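Local coordinates for deoxyribodipyrimidine photo-lyase (PDB 3UMV), which repairs UV-damaged DNA by using light to split cyclobutane pyrimidine dimers back into separate pyrimidines, with FAD as its cofactor, at residues A[383-388]-A[423-428]; A[378-383]-A[477-482]; A[79-84]-A[230-235]. All coordinates share one frame; numbering follows the deposited sequence. Where two conformers were deposited one is given.

In the fold
The contacts run from the helical FAD-binding region to its border with the alpha/beta domain. Contacts 1 and 2, centred about 12 Å apart, share helix 376-388 and Leu383: contact 2 packs this helix on helix 472-489, and contact 1 packs it on the end of helix 410-424, where the chain turns to the flavin. Contact 3 closes first along the sequence; the span of contact 2 then encloses contact 1. Contact 3, its centre about 15 Å from that of contact 1 and about 26 Å from that of contact 2, joins the loop after strand 70-75 to segment 230-235. A Glu234-Lys423 salt bridge connects contacts 3 and 1, and helix 376-388 is held on two sides beside the FAD site.

Contact 1 (A[383-388]-A[423-428]); sequences LEMVHH and KYEIDG. With FAD (flavin-adenine dinucleotide), chain I; URE (urea), chain J.
The Tyr424 ring has Val386 over one face and the aliphatic CG of its own neighbour Lys423 over the other. Val386 CG2 makes a CH-pi contact 3.9 Å from the ring centroid and only 6° off the normal, while CG1 of the same valine reaches CE2 of Tyr424 at 3.9 Å. CG1 in turn covers a face of the His387 ring, which has Leu383 CD2 at its edge. A branched, purely aliphatic residue thus serves two rings at once.

Met385 crosses both partners at about a right angle. Its CG lies 3.5 Å from Tyr424 CB, and its SD stands 3.5 Å from Glu425 OE1. With CG anti to the backbone N (chi1 -177°), the thioether runs out past the buried Glu425, whose chain bends at chi2 and brings its carboxylate nearer. The Met385 side chain also lies near Trp399, predicted to take part in electron transfer.

Beyond the helix end, a type I turn from Glu425 to Gly428 delivers the backbone oxygen Asp427 O to FAD N3, which donates a 2.7 Å bond to it. Arg396 and Ser285 hold the Asp427 carboxylate, and Tyr424 OH bonds to Glu369. Mainly apolar contacts, helped by Arg88 on the carbonyl oxygens of Val386 and Tyr424, therefore join the segments beside the turn whose backbone oxygen accepts from the flavin's N3-H.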
# COMPACT_ATOMS: atom_id res chain seq x y z
N LEU A 383 10.26 16.48 8.82
CA LEU A 383 11.63 16.03 8.60
C LEU A 383 11.79 14.53 8.77
O LEU A 383 12.63 13.91 8.12
CB LEU A 383 12.59 16.76 9.53
CG LEU A 383 12.73 18.25 9.21
CD1 LEU A 383 13.41 19.00 10.35
CD2 LEU A 383 13.48 18.47 7.89
N GLU A 384 10.99 13.94 9.66
CA GLU A 384 11.05 12.49 9.85
C GLU A 384 10.66 11.84 8.53
O GLU A 384 11.35 10.96 8.05
CB GLU A 384 10.16 12.02 11.00
CG GLU A 384 10.34 10.52 11.32
CD GLU A 384 9.44 10.01 12.44
OE1 GLU A 384 9.86 9.08 13.15
OE2 GLU A 384 8.31 10.52 12.61
N MET A 385 9.56 12.31 7.94
CA MET A 385 9.14 11.80 6.64
C MET A 385 10.21 12.04 5.56
O MET A 385 10.56 11.14 4.80
CB MET A 385 7.80 12.43 6.24
CG MET A 385 7.24 11.91 4.94
SD MET A 385 5.67 12.67 4.47
CE MET A 385 6.12 14.41 4.52
N VAL A 386 10.73 13.26 5.49
CA VAL A 386 11.70 13.61 4.46
C VAL A 386 12.97 12.75 4.54
O VAL A 386 13.40 12.21 3.54
CB VAL A 386 12.09 15.11 4.50
CG1 VAL A 386 13.29 15.39 3.60
CG2 VAL A 386 10.90 15.99 4.11
N HIS A 387 13.55 12.63 5.73
CA HIS A 387 14.86 11.98 5.85
C HIS A 387 14.82 10.49 6.20
O HIS A 387 15.69 9.72 5.79
CB HIS A 387 15.74 12.74 6.84
CG HIS A 387 16.03 14.14 6.41
ND1 HIS A 387 16.94 14.44 5.43
CD2 HIS A 387 15.50 15.32 6.81
CE1 HIS A 387 16.98 15.75 5.25
NE2 HIS A 387 16.12 16.30 6.08
N HIS A 388 13.81 10.08 6.96
CA HIS A 388 13.66 8.68 7.35
C HIS A 388 12.76 7.92 6.37
O HIS A 388 12.94 6.73 6.16
CB HIS A 388 13.12 8.60 8.78
CG HIS A 388 13.07 7.21 9.35
ND1 HIS A 388 11.89 6.61 9.72
CD2 HIS A 388 14.05 6.33 9.65
CE1 HIS A 388 12.14 5.40 10.21
NE2 HIS A 388 13.45 5.21 10.17
N LYS A 423 5.36 11.80 -2.17
CA LYS A 423 6.74 12.08 -2.53
C LYS A 423 7.75 11.38 -1.61
O LYS A 423 8.73 10.81 -2.08
CB LYS A 423 7.00 13.59 -2.53
CG LYS A 423 8.43 13.98 -2.80
CD LYS A 423 8.52 15.47 -3.10
CE LYS A 423 9.89 15.83 -3.64
NZ LYS A 423 9.99 17.28 -4.00
N TYR A 424 7.51 11.45 -0.31
CA TYR A 424 8.50 11.07 0.69
C TYR A 424 8.30 9.72 1.39
O TYR A 424 9.28 9.09 1.81
CB TYR A 424 8.59 12.18 1.75
CG TYR A 424 9.24 13.44 1.20
CD1 TYR A 424 8.49 14.59 0.96
CD2 TYR A 424 10.58 13.46 0.89
CE1 TYR A 424 9.10 15.75 0.46
CE2 TYR A 424 11.19 14.60 0.39
CZ TYR A 424 10.44 15.73 0.17
OH TYR A 424 11.06 16.86 -0.33
N GLU A 425 7.05 9.29 1.56
CA GLU A 425 6.81 8.06 2.31
C GLU A 425 7.16 6.81 1.49
O GLU A 425 6.83 6.70 0.31
CB GLU A 425 5.36 7.97 2.81
CG GLU A 425 4.91 9.09 3.70
CD GLU A 425 5.34 8.92 5.16
OE1 GLU A 425 4.76 9.61 6.02
OE2 GLU A 425 6.23 8.11 5.45
N ILE A 426 7.82 5.86 2.14
CA ILE A 426 8.13 4.60 1.49
C ILE A 426 6.86 3.77 1.29
O ILE A 426 6.80 2.95 0.38
CB ILE A 426 9.19 3.81 2.29
CG1 ILE A 426 9.68 2.61 1.48
CG2 ILE A 426 8.67 3.43 3.68
CD1 ILE A 426 10.22 2.99 0.14
N ASP A 427 5.84 4.04 2.09
CA ASP A 427 4.57 3.32 2.05
C ASP A 427 3.45 4.10 1.35
O ASP A 427 2.27 3.72 1.39
CB ASP A 427 4.17 2.86 3.47
CG ASP A 427 4.02 4.02 4.46
OD1 ASP A 427 3.83 5.18 4.03
OD2 ASP A 427 4.07 3.78 5.68
N GLY A 428 3.84 5.19 0.67
CA GLY A 428 2.90 6.12 0.07
C GLY A 428 2.39 5.67 -1.29
O GLY A 428 2.70 4.56 -1.73
PA FAD I . 1.57 -0.26 12.67
O1A FAD I . 0.99 0.54 13.79
O2A FAD I . 2.53 -1.34 13.10
O5B FAD I . 0.36 -0.88 11.82
C5B FAD I . 0.45 -2.13 11.18
C4B FAD I . -0.29 -2.08 9.84
O4B FAD I . -1.66 -1.74 10.00
C3B FAD I . 0.26 -1.01 8.92
O3B FAD I . 1.40 -1.47 8.22
C2B FAD I . -0.90 -0.79 8.00
O2B FAD I . -0.98 -1.86 7.08
C1B FAD I . -2.07 -0.91 8.94
N9A FAD I . -2.48 0.41 9.44
C8A FAD I . -2.09 1.03 10.60
N7A FAD I . -2.73 2.22 10.67
C5A FAD I . -3.51 2.37 9.56
C6A FAD I . -4.37 3.37 9.10
N6A FAD I . -4.66 4.45 9.82
N1A FAD I . -5.03 3.21 7.90
C2A FAD I . -4.85 2.06 7.17
N3A FAD I . -4.00 1.07 7.62
C4A FAD I . -3.35 1.23 8.80
N1 FAD I . -0.42 4.16 5.55
C2 FAD I . 0.22 3.62 4.48
O2 FAD I . 0.34 2.39 4.44
N3 FAD I . 0.69 4.42 3.46
C4 FAD I . 0.53 5.80 3.52
O4 FAD I . 0.96 6.51 2.61
C4X FAD I . -0.13 6.34 4.61
N5 FAD I . -0.30 7.70 4.74
C5X FAD I . -0.98 8.22 5.83
C6 FAD I . -1.19 9.60 5.93
C7 FAD I . -1.87 10.13 7.03
C7M FAD I . -2.08 11.62 7.11
C8 FAD I . -2.34 9.27 8.03
C8M FAD I . -3.07 9.77 9.23
C9 FAD I . -2.12 7.90 7.92
C9A FAD I . -1.45 7.38 6.82
N10 FAD I . -1.24 6.02 6.73
C10 FAD I . -0.59 5.52 5.62
C1' FAD I . -1.73 5.05 7.79
C2' FAD I . -0.69 4.77 8.93
O2' FAD I . -0.09 5.95 9.48
C3' FAD I . 0.45 3.82 8.51
O3' FAD I . -0.10 2.68 7.91
C4' FAD I . 1.34 3.38 9.68
O4' FAD I . 1.91 4.52 10.30
C5' FAD I . 2.41 2.44 9.13
O5' FAD I . 3.45 2.15 10.03
P FAD I . 3.56 0.68 10.66
O1P FAD I . 3.50 -0.38 9.58
O2P FAD I . 4.80 0.59 11.50
O3P FAD I . 2.24 0.76 11.59
C URE J . 8.51 5.40 12.79
O URE J . 8.57 6.52 12.30
N1 URE J . 8.69 5.22 14.09
N2 URE J . 8.44 4.35 12.01

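Contact 2 (A[378-383]-A[477-482]); sequences WNASQL and SYVKRL
On the helix that brings Ala380 and Leu383 against Val479, the carbonyl oxygen of Trp378 is gripped twice. Ser381 OG donates to Trp378 O at 2.7 Å, lying in the carbonyl plane on a lone pair with a C=O...donor angle of 123°, and Gln382 N gives the regular helical bond to the same Trp378 O at 3.0 Å. Serine suits this place because its hydroxyl, on a buried residue pointing away from segment 477-482, finds an acceptor one turn back; chi1 of 70° swings OG there and also sets it over the rim of the indole face.

Across the contact there is no hydrogen bond, and every contact between the two segments runs through one valine. Val479 CG1, anti to its own backbone N (chi1 178°), lies 3.3 Å from Ala380 O and 3.6 Å from Leu383 CB, so the aliphatic leucine lines the apolar seam. The other branch, CG2, meets Ala380 CB at 4.0 Å. The methyl of alanine is short enough to let the backbones approach closely, with the CA atoms of Ala380 and Val479 5.8 Å apart.

This is helix-to-helix packing in the all-helical FAD-binding region of the photolyase fold, joining helix 376-388 to the last modelled helix, 472-489. Helix 376-388 has a second task on another side. Trp378, Trp399 and Trp406 are predicted to carry electrons as tryptophanyl radicals: the rings of Trp378 and Trp399 meet nearly parallel, and Trp406 meets Trp378 edge-to-face. Trp378 NE1 bonds to Trp399 O, and Gln382 OE1 accepts from Trp399 NE1. Tyr475 and Ile476, earlier on helix 472-489, also touch Ala380, extending the apolar seam beside Val479.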
# COMPACT_ATOMS: atom_id res chain seq x y z
N TRP A 378 5.63 20.15 14.37
CA TRP A 378 5.24 19.89 12.99
C TRP A 378 6.47 19.75 12.12
O TRP A 378 6.59 18.81 11.33
CB TRP A 378 4.32 20.99 12.46
CG TRP A 378 3.72 20.55 11.15
CD1 TRP A 378 2.54 19.88 10.99
CD2 TRP A 378 4.31 20.66 9.85
NE1 TRP A 378 2.34 19.60 9.66
CE2 TRP A 378 3.40 20.07 8.93
CE3 TRP A 378 5.50 21.22 9.36
CZ2 TRP A 378 3.66 20.00 7.56
CZ3 TRP A 378 5.75 21.17 7.99
CH2 TRP A 378 4.83 20.56 7.10
N ASN A 379 7.41 20.68 12.27
CA ASN A 379 8.65 20.59 11.51
C ASN A 379 9.33 19.25 11.68
O ASN A 379 9.84 18.69 10.71
CB ASN A 379 9.63 21.71 11.92
CG ASN A 379 9.16 23.09 11.53
OD1 ASN A 379 9.68 24.09 12.05
ND2 ASN A 379 8.20 23.18 10.62
N ALA A 380 9.36 18.73 12.91
CA ALA A 380 9.98 17.44 13.20
C ALA A 380 9.28 16.31 12.45
O ALA A 380 9.93 15.44 11.90
CB ALA A 380 9.99 17.16 14.75
N SER A 381 7.95 16.34 12.43
CA SER A 381 7.20 15.30 11.75
C SER A 381 7.47 15.34 10.25
O SER A 381 7.68 14.30 9.62
CB SER A 381 5.70 15.39 12.05
OG SER A 381 5.09 16.53 11.46
N GLN A 382 7.54 16.54 9.68
CA GLN A 382 7.88 16.68 8.27
C GLN A 382 9.29 16.17 7.96
O GLN A 382 9.49 15.47 6.96
CB GLN A 382 7.69 18.13 7.81
CG GLN A 382 8.17 18.41 6.41
CD GLN A 382 7.31 17.77 5.33
OE1 GLN A 382 6.15 17.42 5.57
NE2 GLN A 382 7.87 17.61 4.15
N LEU A 383 10.26 16.48 8.82
CA LEU A 383 11.63 16.03 8.60
C LEU A 383 11.79 14.53 8.77
O LEU A 383 12.63 13.91 8.12
CB LEU A 383 12.59 16.76 9.53
CG LEU A 383 12.73 18.25 9.21
CD1 LEU A 383 13.41 19.00 10.35
CD2 LEU A 383 13.48 18.47 7.89
N SER A 477 14.15 16.21 19.36
CA SER A 477 15.58 15.88 19.44
C SER A 477 15.96 14.68 18.59
O SER A 477 16.98 14.70 17.90
CB SER A 477 15.99 15.60 20.89
OG SER A 477 15.85 16.75 21.69
N TYR A 478 15.14 13.63 18.68
CA TYR A 478 15.31 12.41 17.89
C TYR A 478 15.28 12.68 16.39
O TYR A 478 16.10 12.15 15.64
CB TYR A 478 14.22 11.41 18.29
CG TYR A 478 13.94 10.34 17.27
CD1 TYR A 478 12.86 10.46 16.39
CD2 TYR A 478 14.74 9.22 17.17
CE1 TYR A 478 12.60 9.48 15.45
CE2 TYR A 478 14.49 8.24 16.25
CZ TYR A 478 13.42 8.37 15.39
OH TYR A 478 13.18 7.38 14.47
N VAL A 479 14.34 13.50 15.93
CA VAL A 479 14.31 13.83 14.51
C VAL A 479 15.51 14.69 14.09
O VAL A 479 16.10 14.47 13.03
CB VAL A 479 13.01 14.51 14.07
CG1 VAL A 479 13.08 14.86 12.60
CG2 VAL A 479 11.81 13.59 14.32
N LYS A 480 15.87 15.66 14.93
CA LYS A 480 17.05 16.48 14.66
C LYS A 480 18.27 15.59 14.40
O LYS A 480 19.01 15.81 13.45
CB LYS A 480 17.32 17.43 15.84
CG LYS A 480 18.40 18.47 15.56
CD LYS A 480 19.22 18.77 16.81
CE LYS A 480 18.33 19.17 17.98
NZ LYS A 480 19.12 19.38 19.24
N ARG A 481 18.47 14.59 15.25
CA ARG A 481 19.59 13.68 15.08
C ARG A 481 19.49 12.86 13.79
O ARG A 481 20.49 12.62 13.12
CB ARG A 481 19.74 12.76 16.29
CG ARG A 481 19.97 13.51 17.59
CD ARG A 481 20.46 12.59 18.69
NE ARG A 481 19.50 11.53 18.99
CZ ARG A 481 18.50 11.65 19.85
NH1 ARG A 481 17.68 10.63 20.07
NH2 ARG A 481 18.32 12.80 20.50
N LEU A 482 18.28 12.44 13.44
CA LEU A 482 18.05 11.70 12.20
C LEU A 482 18.35 12.56 10.98
O LEU A 482 19.07 12.14 10.07
CB LEU A 482 16.60 11.20 12.12
CG LEU A 482 16.36 9.74 12.49
CD1 LEU A 482 14.90 9.37 12.31
CD2 LEU A 482 17.24 8.82 11.65

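Contact 3 (A[79-84]-A[230-235]); sequences RPFLLS and CSEAEN. With EDO (1,2-ethanediol), chain H.
Segment 79-84, whose Arg79 and Phe81 meet Glu232 and Ala233, has no regular structure. The cis peptide before Pro80 and the positive phi of Phe81 (79°) go with a backbone path that brings the Phe81 ring under Arg79 CA. Segment 230-235 begins on helix 222-231, and in it Ala233 N bonds to Cys230 O at 3.1 Å. The nearest CA atoms, those of Arg79 and Glu232, are 7.1 Å apart.

Arg79 CA sits over the centre of the Phe81 ring, 3.6 Å above its plane, and Glu232 CB lies at the edge. Phe81 CE2 touches the methyl Ala233 CB at 3.8 Å, and its CZ comes 3.6 Å from Glu232 OE1. Replacing Phe81, a flat residue that fills this seam, by an alanine would probably leave Ala233 CB and the Arg79 backbone without their shared apolar partner.

The charged residues suit the more exposed side of the buried Phe81. Arg79 and Glu232 attract each other only loosely: NH2 of Arg79 is 4.3 Å from Glu232 OE1, and that oxygen stands well out of the guanidinium plane. A water links the Glu232 carboxylate to the backbone of Arg79, donating to Glu232 OE1 at 2.7 Å and accepting from Arg79 N; an ethanediol, probably from the crystallisation liquor, takes Arg79 O and the same water. Glu232 OE2 forms a salt bridge with Arg228, one turn back.

Strand 70-75 belongs to the sheet of the photolyase alpha/beta domain; the loop from it to helix 87-106 is laid against segment 230-235, and Leu90 of helix 87-106 packs on both Phe81 and Ala233.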
# COMPACT_ATOMS: atom_id res chain seq x y z
N ARG A 79 8.65 6.33 -16.86
CA ARG A 79 8.66 7.74 -16.47
C ARG A 79 7.42 8.45 -17.01
O ARG A 79 7.09 8.30 -18.19
CB ARG A 79 9.94 8.40 -17.00
CG ARG A 79 10.12 9.86 -16.65
CD ARG A 79 11.31 10.44 -17.41
NE ARG A 79 11.13 10.27 -18.85
CZ ARG A 79 12.13 10.22 -19.74
NH1 ARG A 79 11.86 10.06 -21.03
NH2 ARG A 79 13.39 10.33 -19.33
N PRO A 80 6.72 9.23 -16.17
CA PRO A 80 7.03 9.68 -14.81
C PRO A 80 6.73 8.65 -13.71
O PRO A 80 6.77 9.03 -12.53
CB PRO A 80 6.12 10.89 -14.64
CG PRO A 80 4.92 10.52 -15.44
CD PRO A 80 5.47 9.84 -16.66
N PHE A 81 6.42 7.42 -14.09
CA PHE A 81 6.27 6.29 -13.15
C PHE A 81 4.92 6.27 -12.43
O PHE A 81 4.19 7.25 -12.43
CB PHE A 81 7.43 6.27 -12.14
CG PHE A 81 8.79 6.32 -12.80
CD1 PHE A 81 9.25 5.23 -13.52
CD2 PHE A 81 9.58 7.45 -12.70
CE1 PHE A 81 10.50 5.27 -14.14
CE2 PHE A 81 10.83 7.49 -13.31
CZ PHE A 81 11.29 6.40 -14.03
N LEU A 82 4.59 5.13 -11.83
CA LEU A 82 3.31 4.99 -11.13
C LEU A 82 3.15 6.05 -10.04
O LEU A 82 3.90 6.07 -9.06
CB LEU A 82 3.18 3.60 -10.53
CG LEU A 82 1.81 3.34 -9.89
CD1 LEU A 82 0.72 3.57 -10.94
CD2 LEU A 82 1.76 1.94 -9.30
N LEU A 83 2.16 6.91 -10.22
CA LEU A 83 1.87 7.98 -9.27
C LEU A 83 3.11 8.78 -8.88
O LEU A 83 3.28 9.16 -7.72
CB LEU A 83 1.14 7.43 -8.03
CG LEU A 83 -0.29 6.94 -8.32
CD1 LEU A 83 -0.84 6.09 -7.19
CD2 LEU A 83 -1.23 8.12 -8.64
N SER A 84 3.98 9.03 -9.85
CA SER A 84 5.18 9.84 -9.65
C SER A 84 6.15 9.28 -8.60
O SER A 84 6.75 10.05 -7.84
CB SER A 84 4.80 11.29 -9.31
OG SER A 84 3.95 11.83 -10.31
N CYS A 230 16.20 5.03 -11.54
CA CYS A 230 16.28 5.96 -10.41
C CYS A 230 16.83 7.32 -10.84
O CYS A 230 16.41 8.35 -10.30
CB CYS A 230 17.11 5.38 -9.27
SG CYS A 230 16.40 3.92 -8.47
N SER A 231 17.76 7.35 -11.79
CA SER A 231 18.30 8.62 -12.26
C SER A 231 17.30 9.40 -13.11
O SER A 231 17.45 10.60 -13.33
CB SER A 231 19.64 8.45 -12.99
OG SER A 231 19.46 7.91 -14.29
N GLU A 232 16.26 8.71 -13.59
CA GLU A 232 15.17 9.37 -14.31
C GLU A 232 14.13 9.97 -13.37
O GLU A 232 13.27 10.73 -13.79
CB GLU A 232 14.47 8.39 -15.23
CG GLU A 232 15.24 8.03 -16.48
CD GLU A 232 14.51 6.98 -17.30
OE1 GLU A 232 13.33 6.73 -17.00
OE2 GLU A 232 15.13 6.41 -18.22
N ALA A 233 14.20 9.60 -12.09
CA ALA A 233 13.24 10.08 -11.11
C ALA A 233 13.85 11.12 -10.18
O ALA A 233 15.07 11.28 -10.10
CB ALA A 233 12.68 8.90 -10.30
N GLU A 234 13.00 11.85 -9.47
CA GLU A 234 13.49 12.86 -8.57
C GLU A 234 14.33 12.21 -7.47
O GLU A 234 14.03 11.11 -7.00
CB GLU A 234 12.34 13.67 -7.99
CG GLU A 234 12.73 15.07 -7.61
CD GLU A 234 11.60 15.83 -6.94
OE1 GLU A 234 10.43 15.58 -7.29
OE2 GLU A 234 11.89 16.67 -6.05
N ASN A 235 15.38 12.91 -7.05
CA ASN A 235 16.34 12.32 -6.13
C ASN A 235 15.97 12.35 -4.65
O ASN A 235 16.71 12.91 -3.84
CB ASN A 235 17.72 12.95 -6.36
CG ASN A 235 18.81 12.29 -5.54
OD1 ASN A 235 18.63 11.19 -5.02
ND2 ASN A 235 19.96 12.95 -5.43
C1 EDO H . 10.39 6.53 -20.41
O1 EDO H . 11.10 5.35 -20.51
C2 EDO H . 9.16 6.66 -20.99
O2 EDO H . 8.33 7.70 -20.63
O HOH W 1 11.40 5.05 -17.73